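Local coordinates for protein ATP-dependent DNA helicase (Mycobacterium smegmatis, PDB 5V9X) that couples ATP hydrolysis to 3'-to-5' movement along a single DNA strand, unwinding RNA:DNA duplexes as an Lhr-family helicase, at residues M173-A178 / R540-S545; G202-L207 / G546-D551. All coordinates share one frame; numbering follows the deposited sequence.

How the contacts relate
Both contacts join the first RecA-like domain, the DEAD/DEAH box region, to the winged-helix region beside the bound DNA. Along the chain the order is 173-178, 202-207, 540-545 and 546-551, so the two pairings cross. The later segments are continuous: contact 1 uses the end of helix 538-543, and contact 2 the loop that follows. Their centres lie about 13 Å apart, and helix 461-471 reaches both, with Gln-466 bonding across contact 2. Contact 1 meets DG11 to DA13 of chain B, whereas contact 2 meets DT8 and DG9 of that strand. The two domains are thus joined at successive points along the DNA that the helicase tracks.

Contact 1: M173-A178 / R540-S545; sequences MLTSAA and RLAVTS. With nucleotides of chain B.
Val-543 lays its CG1 methyl against the backbone of Thr-175, 3.9 Å from Thr-175 O, with Thr-175 CB 4.2 Å from the same CG1. That carbonyl accepts a hydrogen bond from Gln-539 NE2. Beside it, Thr-175 CG2 and Ala-542 CB approach at 4.4 Å; small side chains let the end of helix 538-543 come near the turn. The branched valine serves two surfaces: its other methyl, CG2, packs 3.5 Å from DG11 C1' of chain B, with Thr-544 CG2 against the base.

Arg-540 binds the Hoogsteen edge of that guanine. With CG anti to the backbone N (chi1 -165°) and the chain extended, NE donates to DG11 N7 at 3.3 Å and NH2 to DG11 O6 at 3.2 Å, both nearly straight. DG12 N2 of chain B lies over one guanidinium face, toward its rim. Ala-177 N holds DA13 OP1 of chain B at 2.8 Å, a main-chain grip on the phosphate.

The turn after helix 167-174, in the RecA-like DEAD/DEAH box region, meets the end of helix 538-543 of the winged-helix region beside the DNA; Thr-175 OG1 bonds Phe-171 O and Arg-211 of helix 200-213, and Ala-470 of helix 461-471 packs on both Thr-175 and Ala-542.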
ATOM      1  N   MET A 173      19.457   3.373 -12.037  1.00 42.99           N
ATOM      2  CA  MET A 173      20.130   4.261 -12.978  1.00 42.76           C
ATOM      3  C   MET A 173      21.028   5.254 -12.252  1.00 48.78           C
ATOM      4  O   MET A 173      22.115   5.587 -12.736  1.00 55.77           O
ATOM      5  CB  MET A 173      19.101   4.990 -13.835  1.00 43.38           C
ATOM      6  CG  MET A 173      18.201   4.065 -14.630  1.00 43.79           C
ATOM      7  SD  MET A 173      17.111   4.973 -15.731  1.00 49.63           S
ATOM      8  CE  MET A 173      18.317   5.776 -16.791  1.00 42.58           C
ATOM      9  N   LEU A 174      20.588   5.740 -11.090  1.00 51.79           N
ATOM     10  CA  LEU A 174      21.408   6.653 -10.303  1.00 49.27           C
ATOM     11  C   LEU A 174      22.621   5.963  -9.694  1.00 50.37           C
ATOM     12  O   LEU A 174      23.560   6.645  -9.267  1.00 51.58           O
ATOM     13  CB  LEU A 174      20.564   7.291  -9.200  1.00 46.14           C
ATOM     14  CG  LEU A 174      19.470   8.241  -9.683  1.00 45.56           C
ATOM     15  CD1 LEU A 174      18.477   8.520  -8.567  1.00 46.52           C
ATOM     16  CD2 LEU A 174      20.083   9.532 -10.195  1.00 46.45           C
ATOM     17  N   THR A 175      22.624   4.634  -9.642  1.00 50.41           N
ATOM     18  CA  THR A 175      23.724   3.856  -9.085  1.00 48.79           C
ATOM     19  C   THR A 175      24.463   3.105 -10.191  1.00 50.27           C
ATOM     20  O   THR A 175      24.893   1.962 -10.023  1.00 58.98           O
ATOM     21  CB  THR A 175      23.208   2.903  -8.009  1.00 44.07           C
ATOM     22  OG1 THR A 175      22.233   3.584  -7.209  1.00 43.74           O
ATOM     23  CG2 THR A 175      24.339   2.439  -7.095  1.00 45.45           C
ATOM     24  N   SER A 176      24.613   3.751 -11.342  1.00 43.63           N
ATOM     25  CA  SER A 176      25.306   3.166 -12.481  1.00 47.03           C
ATOM     26  C   SER A 176      25.661   4.293 -13.440  1.00 49.64           C
ATOM     27  O   SER A 176      25.356   5.462 -13.194  1.00 53.68           O
ATOM     28  CB  SER A 176      24.453   2.094 -13.165  1.00 50.10           C
ATOM     29  OG  SER A 176      23.197   2.616 -13.563  1.00 52.98           O
ATOM     30  N   ALA A 177      26.315   3.928 -14.545  1.00 50.22           N
ATOM     31  CA  ALA A 177      26.677   4.906 -15.561  1.00 47.07           C
ATOM     32  C   ALA A 177      25.465   5.484 -16.282  1.00 53.72           C
ATOM     33  O   ALA A 177      25.618   6.455 -17.030  1.00 59.36           O
ATOM     34  CB  ALA A 177      27.633   4.276 -16.574  1.00 43.47           C
ATOM     35  N   ALA A 178      24.274   4.918 -16.073  1.00 55.15           N
ATOM     36  CA  ALA A 178      23.072   5.438 -16.713  1.00 54.41           C
ATOM     37  C   ALA A 178      22.683   6.814 -16.191  1.00 54.99           C
ATOM     38  O   ALA A 178      21.940   7.531 -16.870  1.00 55.65           O
ATOM     39  CB  ALA A 178      21.910   4.463 -16.515  1.00 56.66           C
ATOM     40  N   ARG A 540      27.343  -3.687  -6.952  1.00 65.28           N
ATOM     41  CA  ARG A 540      26.594  -4.915  -7.199  1.00 64.02           C
ATOM     42  C   ARG A 540      25.719  -5.278  -6.009  1.00 65.68           C
ATOM     43  O   ARG A 540      24.672  -5.915  -6.175  1.00 64.73           O
ATOM     44  CB  ARG A 540      27.548  -6.064  -7.528  1.00 62.35           C
ATOM     45  CG  ARG A 540      26.856  -7.266  -8.148  1.00 62.96           C
ATOM     46  CD  ARG A 540      27.820  -8.404  -8.425  1.00 66.26           C
ATOM     47  NE  ARG A 540      27.193  -9.450  -9.230  1.00 70.36           N
ATOM     48  CZ  ARG A 540      27.713 -10.658  -9.426  1.00 78.24           C
ATOM     49  NH1 ARG A 540      28.872 -10.985  -8.869  1.00 82.23           N
ATOM     50  NH2 ARG A 540      27.070 -11.543 -10.177  1.00 78.01           N
ATOM     51  N   LEU A 541      26.125  -4.874  -4.804  1.00 62.25           N
ATOM     52  CA  LEU A 541      25.303  -5.115  -3.625  1.00 56.20           C
ATOM     53  C   LEU A 541      24.073  -4.214  -3.612  1.00 58.73           C
ATOM     54  O   LEU A 541      22.973  -4.660  -3.266  1.00 60.68           O
ATOM     55  CB  LEU A 541      26.134  -4.901  -2.365  1.00 56.52           C
ATOM     56  CG  LEU A 541      25.340  -4.864  -1.063  1.00 61.85           C
ATOM     57  CD1 LEU A 541      24.714  -6.217  -0.778  1.00 61.94           C
ATOM     58  CD2 LEU A 541      26.240  -4.439   0.070  1.00 66.80           C
ATOM     59  N   ALA A 542      24.240  -2.943  -3.985  1.00 57.22           N
ATOM     60  CA  ALA A 542      23.119  -2.010  -3.937  1.00 48.71           C
ATOM     61  C   ALA A 542      22.117  -2.287  -5.050  1.00 46.16           C
ATOM     62  O   ALA A 542      20.903  -2.222  -4.829  1.00 55.00           O
ATOM     63  CB  ALA A 542      23.629  -0.571  -4.019  1.00 46.62           C
ATOM     64  N   VAL A 543      22.601  -2.597  -6.251  1.00 41.08           N
ATOM     65  CA  VAL A 543      21.690  -2.748  -7.380  1.00 41.94           C
ATOM     66  C   VAL A 543      20.925  -4.067  -7.309  1.00 44.57           C
ATOM     67  O   VAL A 543      19.818  -4.172  -7.847  1.00 49.56           O
ATOM     68  CB  VAL A 543      22.453  -2.599  -8.708  1.00 42.82           C
ATOM     69  CG1 VAL A 543      23.104  -1.226  -8.787  1.00 37.37           C
ATOM     70  CG2 VAL A 543      23.498  -3.689  -8.849  1.00 45.51           C
ATOM     71  N   THR A 544      21.476  -5.084  -6.650  1.00 42.27           N
ATOM     72  CA  THR A 544      20.764  -6.337  -6.443  1.00 55.03           C
ATOM     73  C   THR A 544      19.973  -6.355  -5.139  1.00 56.98           C
ATOM     74  O   THR A 544      19.497  -7.419  -4.730  1.00 51.78           O
ATOM     75  CB  THR A 544      21.739  -7.519  -6.479  1.00 56.28           C
ATOM     76  OG1 THR A 544      22.750  -7.345  -5.478  1.00 53.72           O
ATOM     77  CG2 THR A 544      22.393  -7.628  -7.851  1.00 44.18           C
ATOM     78  N   SER A 545      19.815  -5.200  -4.486  1.00 66.76           N
ATOM     79  CA  SER A 545      19.110  -5.150  -3.209  1.00 69.75           C
ATOM     80  C   SER A 545      17.605  -5.298  -3.383  1.00 72.96           C
ATOM     81  O   SER A 545      16.939  -5.885  -2.522  1.00 81.22           O
ATOM     82  CB  SER A 545      19.414  -3.837  -2.491  1.00 70.20           C
ATOM     83  OG  SER A 545      18.729  -2.758  -3.102  1.00 69.84           O
TER
ATOM     84  P    DG B  11      16.325  -5.684 -12.474  1.00 53.98           P
ATOM     85  OP1  DG B  11      15.562  -4.797 -13.380  1.00 50.80           O
ATOM     86  OP2  DG B  11      16.487  -7.121 -12.783  1.00 60.87           O
ATOM     87  O5'  DG B  11      17.787  -5.085 -12.273  1.00 59.99           O
ATOM     88  C5'  DG B  11      18.709  -5.748 -11.433  1.00 52.98           C
ATOM     89  C4'  DG B  11      20.002  -4.970 -11.369  1.00 55.37           C
ATOM     90  O4'  DG B  11      21.031  -5.792 -10.778  1.00 65.05           O
ATOM     91  C3'  DG B  11      20.531  -4.508 -12.725  1.00 56.54           C
ATOM     92  O3'  DG B  11      20.743  -3.109 -12.698  1.00 56.44           O
ATOM     93  C2'  DG B  11      21.839  -5.287 -12.916  1.00 60.90           C
ATOM     94  C1'  DG B  11      22.232  -5.638 -11.489  1.00 63.26           C
ATOM     95  N9   DG B  11      22.972  -6.889 -11.376  1.00 65.81           N
ATOM     96  C8   DG B  11      24.261  -7.058 -10.929  1.00 70.13           C
ATOM     97  N7   DG B  11      24.650  -8.303 -10.930  1.00 73.31           N
ATOM     98  C5   DG B  11      23.547  -9.004 -11.402  1.00 71.12           C
ATOM     99  C6   DG B  11      23.371 -10.389 -11.620  1.00 72.52           C
ATOM    100  O6   DG B  11      24.183 -11.305 -11.435  1.00 79.23           O
ATOM    101  N1   DG B  11      22.097 -10.676 -12.108  1.00 75.12           N
ATOM    102  C2   DG B  11      21.119  -9.740 -12.351  1.00 70.13           C
ATOM    103  N2   DG B  11      19.951 -10.205 -12.819  1.00 69.68           N
ATOM    104  N3   DG B  11      21.271  -8.439 -12.149  1.00 64.53           N
ATOM    105  C4   DG B  11      22.506  -8.145 -11.676  1.00 66.15           C
ATOM    106  P    DA B  13      27.418   0.056 -14.757  1.00 73.97           P
ATOM    107  OP1  DA B  13      27.547   1.402 -14.157  1.00 73.04           O
ATOM    108  OP2  DA B  13      26.835  -0.091 -16.108  1.00 73.07           O
ATOM    109  O5'  DA B  13      28.851  -0.641 -14.770  1.00 84.88           O
ATOM    110  C5'  DA B  13      29.322  -1.296 -13.602  1.00 85.78           C
ATOM    111  C4'  DA B  13      30.409  -2.295 -13.946  1.00 92.23           C
ATOM    112  O4'  DA B  13      29.807  -3.523 -14.435  1.00 92.32           O
ATOM    113  C3'  DA B  13      31.379  -1.841 -15.031  1.00 96.83           C
ATOM    114  O3'  DA B  13      32.681  -2.315 -14.736  1.00104.94           O
ATOM    115  C2'  DA B  13      30.813  -2.497 -16.287  1.00 96.74           C
ATOM    116  C1'  DA B  13      30.290  -3.810 -15.731  1.00 98.33           C
ATOM    117  N9   DA B  13      29.196  -4.370 -16.512  1.00100.78           N
ATOM    118  C8   DA B  13      28.402  -3.712 -17.410  1.00 99.75           C
ATOM    119  N7   DA B  13      27.489  -4.472 -17.965  1.00 98.90           N
ATOM    120  C5   DA B  13      27.698  -5.714 -17.390  1.00 99.66           C
ATOM    121  C6   DA B  13      27.056  -6.957 -17.555  1.00 98.57           C
ATOM    122  N6   DA B  13      26.028  -7.149 -18.389  1.00 94.31           N
ATOM    123  N1   DA B  13      27.513  -7.998 -16.828  1.00 99.58           N
ATOM    124  C2   DA B  13      28.542  -7.801 -15.994  1.00100.48           C
ATOM    125  N3   DA B  13      29.222  -6.682 -15.755  1.00 99.00           N
ATOM    126  C4   DA B  13      28.746  -5.667 -16.492  1.00100.17           C
ATOM    127  P    DG B  12      20.987  -2.298 -14.062  1.00 59.20           P
ATOM    128  OP1  DG B  12      20.366  -0.962 -13.922  1.00 63.01           O
ATOM    129  OP2  DG B  12      20.613  -3.177 -15.193  1.00 57.23           O
ATOM    130  O5'  DG B  12      22.562  -2.097 -14.084  1.00 60.41           O
ATOM    131  C5'  DG B  12      23.217  -1.656 -12.915  1.00 62.20           C
ATOM    132  C4'  DG B  12      24.670  -2.064 -12.941  1.00 67.33           C
ATOM    133  O4'  DG B  12      24.759  -3.506 -12.953  1.00 67.77           O
ATOM    134  C3'  DG B  12      25.444  -1.563 -14.158  1.00 68.55           C
ATOM    135  O3'  DG B  12      26.585  -0.852 -13.728  1.00 71.42           O
ATOM    136  C2'  DG B  12      25.814  -2.834 -14.932  1.00 73.73           C
ATOM    137  C1'  DG B  12      25.740  -3.919 -13.869  1.00 75.13           C
ATOM    138  N9   DG B  12      25.334  -5.216 -14.398  1.00 78.90           N
ATOM    139  C8   DG B  12      24.369  -5.455 -15.347  1.00 76.65           C
ATOM    140  N7   DG B  12      24.212  -6.721 -15.621  1.00 77.59           N
ATOM    141  C5   DG B  12      25.130  -7.362 -14.798  1.00 82.36           C
ATOM    142  C6   DG B  12      25.416  -8.741 -14.653  1.00 85.11           C
ATOM    143  O6   DG B  12      24.899  -9.698 -15.246  1.00 84.43           O
ATOM    144  N1   DG B  12      26.417  -8.964 -13.711  1.00 89.98           N
ATOM    145  C2   DG B  12      27.059  -7.978 -12.997  1.00 89.88           C
ATOM    146  N2   DG B  12      27.999  -8.388 -12.131  1.00 94.38           N
ATOM    147  N3   DG B  12      26.799  -6.683 -13.122  1.00 84.21           N
ATOM    148  C4   DG B  12      25.827  -6.450 -14.037  1.00 82.17           C
TER

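Contact 2: G202-L207 / G546-D551; sequences GAHLAL and GGAIPD. With nucleotides of chain B.
The imidazole of His-204 has Ala-548 N over one face, 4.2 Å above the plane and offset toward the rim, while Gly-547 CA approaches obliquely, 3.8 Å from His-204 NE2. His-467 meets the ring edge-to-face, and Phe-171 meets it with the planes inclined at about 50°. The histidine belongs to helix 200-213 of the first RecA-like domain, and the loop 546-551 of the winged-helix region passes across it.

At chi1 -162° the imidazole swings clear of its own backbone N, toward the loop. Nearer the helix, His-204 CB rests 4.2 Å from Ala-548 CB. A flat polar ring suits this place because it packs against backbone and still bonds: NE2 pairs with Gln-466 OE1, and the amide nitrogen of that glutamine goes to Gly-547 O, tying the two sides together through helix 461-471. Gly-546 and Gly-547 both have positive phi, which glycine adopts readily and which lets the chain turn close to ring and DNA.

Ile-549 then wedges between the faces of two bases of chain B. Its CD1 is 3.8 Å from both DG9 C4 and DT8 C2, an apolar insertion that parts the successive nucleotides. On the rim of the guanine, DG9 N2 donates to Gly-546 O at 3.2 Å, with an N-H...O angle of 156°.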
ATOM      1  N   GLY A 202       8.716   5.182  -0.430  1.00 42.94           N
ATOM      2  CA  GLY A 202       8.744   6.597  -0.770  1.00 38.61           C
ATOM      3  C   GLY A 202       9.947   7.315  -0.194  1.00 45.63           C
ATOM      4  O   GLY A 202      10.503   8.218  -0.826  1.00 49.77           O
ATOM      5  N   ALA A 203      10.359   6.929   1.017  1.00 46.98           N
ATOM      6  CA  ALA A 203      11.603   7.453   1.569  1.00 42.32           C
ATOM      7  C   ALA A 203      12.780   7.070   0.685  1.00 40.29           C
ATOM      8  O   ALA A 203      13.673   7.886   0.424  1.00 41.28           O
ATOM      9  CB  ALA A 203      11.807   6.941   2.992  1.00 37.84           C
ATOM     10  N   HIS A 204      12.789   5.822   0.215  1.00 35.46           N
ATOM     11  CA  HIS A 204      13.713   5.402  -0.830  1.00 34.20           C
ATOM     12  C   HIS A 204      13.606   6.319  -2.044  1.00 40.33           C
ATOM     13  O   HIS A 204      14.618   6.775  -2.590  1.00 32.59           O
ATOM     14  CB  HIS A 204      13.404   3.950  -1.202  1.00 31.89           C
ATOM     15  CG  HIS A 204      14.506   3.247  -1.930  1.00 43.18           C
ATOM     16  ND1 HIS A 204      14.621   3.264  -3.303  1.00 39.97           N
ATOM     17  CD2 HIS A 204      15.516   2.468  -1.477  1.00 38.93           C
ATOM     18  CE1 HIS A 204      15.666   2.541  -3.663  1.00 40.07           C
ATOM     19  NE2 HIS A 204      16.228   2.048  -2.574  1.00 41.97           N
ATOM     20  N   LEU A 205      12.372   6.614  -2.469  1.00 39.55           N
ATOM     21  CA  LEU A 205      12.165   7.522  -3.594  1.00 37.05           C
ATOM     22  C   LEU A 205      12.568   8.950  -3.241  1.00 37.55           C
ATOM     23  O   LEU A 205      13.110   9.673  -4.086  1.00 35.74           O
ATOM     24  CB  LEU A 205      10.705   7.471  -4.045  1.00 33.91           C
ATOM     25  CG  LEU A 205      10.229   8.500  -5.076  1.00 37.38           C
ATOM     26  CD1 LEU A 205      11.117   8.501  -6.316  1.00 32.64           C
ATOM     27  CD2 LEU A 205       8.774   8.236  -5.458  1.00 37.38           C
ATOM     28  N   ALA A 206      12.313   9.372  -2.000  1.00 39.24           N
ATOM     29  CA  ALA A 206      12.668  10.727  -1.590  1.00 36.17           C
ATOM     30  C   ALA A 206      14.170  10.963  -1.696  1.00 43.62           C
ATOM     31  O   ALA A 206      14.610  12.051  -2.083  1.00 49.73           O
ATOM     32  CB  ALA A 206      12.184  10.990  -0.166  1.00 35.42           C
ATOM     33  N   LEU A 207      14.975   9.951  -1.362  1.00 41.48           N
ATOM     34  CA  LEU A 207      16.423  10.103  -1.439  1.00 42.50           C
ATOM     35  C   LEU A 207      16.925  10.011  -2.876  1.00 48.39           C
ATOM     36  O   LEU A 207      17.855  10.732  -3.254  1.00 58.74           O
ATOM     37  CB  LEU A 207      17.111   9.058  -0.561  1.00 38.49           C
ATOM     38  CG  LEU A 207      17.003   9.290   0.946  1.00 39.08           C
ATOM     39  CD1 LEU A 207      17.738   8.202   1.709  1.00 41.21           C
ATOM     40  CD2 LEU A 207      17.544  10.663   1.315  1.00 40.94           C
ATOM     41  N   GLY A 546      17.052  -4.768  -4.470  1.00 69.06           N
ATOM     42  CA  GLY A 546      15.623  -4.783  -4.680  1.00 66.96           C
ATOM     43  C   GLY A 546      14.879  -3.586  -4.133  1.00 64.37           C
ATOM     44  O   GLY A 546      13.661  -3.494  -4.328  1.00 69.88           O
ATOM     45  N   GLY A 547      15.564  -2.670  -3.452  1.00 57.51           N
ATOM     46  CA  GLY A 547      14.927  -1.467  -2.956  1.00 53.02           C
ATOM     47  C   GLY A 547      14.425  -1.574  -1.531  1.00 46.93           C
ATOM     48  O   GLY A 547      15.108  -2.126  -0.664  1.00 46.86           O
ATOM     49  N   ALA A 548      13.226  -1.047  -1.277  1.00 45.01           N
ATOM     50  CA  ALA A 548      12.669  -1.017   0.068  1.00 45.60           C
ATOM     51  C   ALA A 548      11.669  -2.130   0.342  1.00 46.63           C
ATOM     52  O   ALA A 548      11.440  -2.457   1.511  1.00 48.57           O
ATOM     53  CB  ALA A 548      11.994   0.333   0.332  1.00 47.79           C
ATOM     54  N   ILE A 549      11.072  -2.714  -0.689  1.00 46.53           N
ATOM     55  CA  ILE A 549      10.071  -3.766  -0.471  1.00 47.30           C
ATOM     56  C   ILE A 549      10.745  -4.976   0.168  1.00 42.87           C
ATOM     57  O   ILE A 549      11.774  -5.450  -0.343  1.00 41.73           O
ATOM     58  CB  ILE A 549       9.394  -4.140  -1.789  1.00 51.56           C
ATOM     59  CG1 ILE A 549       8.538  -2.974  -2.292  1.00 53.98           C
ATOM     60  CG2 ILE A 549       8.540  -5.388  -1.614  1.00 51.22           C
ATOM     61  CD1 ILE A 549       7.938  -3.199  -3.663  1.00 53.66           C
ATOM     62  N   PRO A 550      10.222  -5.499   1.272  1.00 45.76           N
ATOM     63  CA  PRO A 550      10.901  -6.594   1.968  1.00 48.27           C
ATOM     64  C   PRO A 550      10.590  -7.955   1.370  1.00 49.82           C
ATOM     65  O   PRO A 550       9.546  -8.176   0.751  1.00 51.93           O
ATOM     66  CB  PRO A 550      10.347  -6.489   3.394  1.00 41.21           C
ATOM     67  CG  PRO A 550       8.974  -5.940   3.201  1.00 40.73           C
ATOM     68  CD  PRO A 550       9.055  -5.002   2.024  1.00 47.28           C
ATOM     69  N   ASP A 551      11.527  -8.880   1.571  1.00 53.05           N
ATOM     70  CA  ASP A 551      11.313 -10.288   1.252  1.00 50.69           C
ATOM     71  C   ASP A 551      10.433 -10.889   2.339  1.00 52.76           C
ATOM     72  O   ASP A 551      10.889 -11.137   3.458  1.00 53.61           O
ATOM     73  CB  ASP A 551      12.637 -11.035   1.150  1.00 47.64           C
ATOM     74  CG  ASP A 551      13.345 -10.798  -0.170  1.00 51.73           C
ATOM     75  OD1 ASP A 551      12.771 -10.115  -1.043  1.00 52.48           O
ATOM     76  OD2 ASP A 551      14.478 -11.302  -0.334  1.00 54.65           O
TER
ATOM     77  P    DG B   9       4.515  -3.812  -9.885  1.00 44.08           P
ATOM     78  OP1  DG B   9       4.055  -2.942 -10.989  1.00 47.74           O
ATOM     79  OP2  DG B   9       4.287  -5.275  -9.944  1.00 46.18           O
ATOM     80  O5'  DG B   9       6.071  -3.566  -9.657  1.00 46.92           O
ATOM     81  C5'  DG B   9       6.527  -2.281  -9.260  1.00 48.12           C
ATOM     82  C4'  DG B   9       8.000  -2.319  -8.902  1.00 49.36           C
ATOM     83  O4'  DG B   9       8.173  -3.024  -7.647  1.00 49.87           O
ATOM     84  C3'  DG B   9       8.889  -3.024  -9.920  1.00 44.76           C
ATOM     85  O3'  DG B   9      10.102  -2.308 -10.075  1.00 44.76           O
ATOM     86  C2'  DG B   9       9.118  -4.402  -9.301  1.00 44.15           C
ATOM     87  C1'  DG B   9       9.073  -4.097  -7.809  1.00 44.58           C
ATOM     88  N9   DG B   9       8.589  -5.215  -7.005  1.00 42.31           N
ATOM     89  C8   DG B   9       7.367  -5.833  -7.106  1.00 41.78           C
ATOM     90  N7   DG B   9       7.205  -6.804  -6.252  1.00 44.39           N
ATOM     91  C5   DG B   9       8.391  -6.830  -5.535  1.00 42.93           C
ATOM     92  C6   DG B   9       8.792  -7.673  -4.475  1.00 47.94           C
ATOM     93  O6   DG B   9       8.157  -8.594  -3.945  1.00 51.59           O
ATOM     94  N1   DG B   9      10.074  -7.366  -4.028  1.00 57.60           N
ATOM     95  C2   DG B   9      10.868  -6.366  -4.542  1.00 55.67           C
ATOM     96  N2   DG B   9      12.079  -6.219  -3.979  1.00 57.16           N
ATOM     97  N3   DG B   9      10.502  -5.566  -5.538  1.00 46.02           N
ATOM     98  C4   DG B   9       9.255  -5.857  -5.984  1.00 43.48           C
ATOM     99  P    DT B   8       1.634  -7.959  -7.206  1.00 46.82           P
ATOM    100  OP1  DT B   8       0.982  -8.152  -8.517  1.00 48.59           O
ATOM    101  OP2  DT B   8       2.598  -8.968  -6.715  1.00 47.28           O
ATOM    102  O5'  DT B   8       2.358  -6.534  -7.190  1.00 44.76           O
ATOM    103  C5'  DT B   8       1.588  -5.344  -7.327  1.00 41.95           C
ATOM    104  C4'  DT B   8       2.376  -4.134  -6.857  1.00 44.58           C
ATOM    105  O4'  DT B   8       2.500  -4.154  -5.425  1.00 41.69           O
ATOM    106  C3'  DT B   8       3.806  -4.064  -7.372  1.00 47.49           C
ATOM    107  O3'  DT B   8       3.846  -3.256  -8.534  1.00 48.48           O
ATOM    108  C2'  DT B   8       4.597  -3.424  -6.210  1.00 45.75           C
ATOM    109  C1'  DT B   8       3.578  -3.332  -5.069  1.00 40.69           C
ATOM    110  N1   DT B   8       4.105  -3.790  -3.751  1.00 44.39           N
ATOM    111  C2   DT B   8       4.250  -2.877  -2.732  1.00 46.75           C
ATOM    112  O2   DT B   8       3.967  -1.699  -2.848  1.00 48.41           O
ATOM    113  N3   DT B   8       4.740  -3.397  -1.564  1.00 53.84           N
ATOM    114  C4   DT B   8       5.094  -4.712  -1.318  1.00 55.33           C
ATOM    115  O4   DT B   8       5.526  -5.082  -0.231  1.00 58.54           O
ATOM    116  C5   DT B   8       4.917  -5.617  -2.429  1.00 47.96           C
ATOM    117  C7   DT B   8       5.265  -7.067  -2.282  1.00 48.96           C
ATOM    118  C6   DT B   8       4.438  -5.117  -3.578  1.00 44.99           C
TER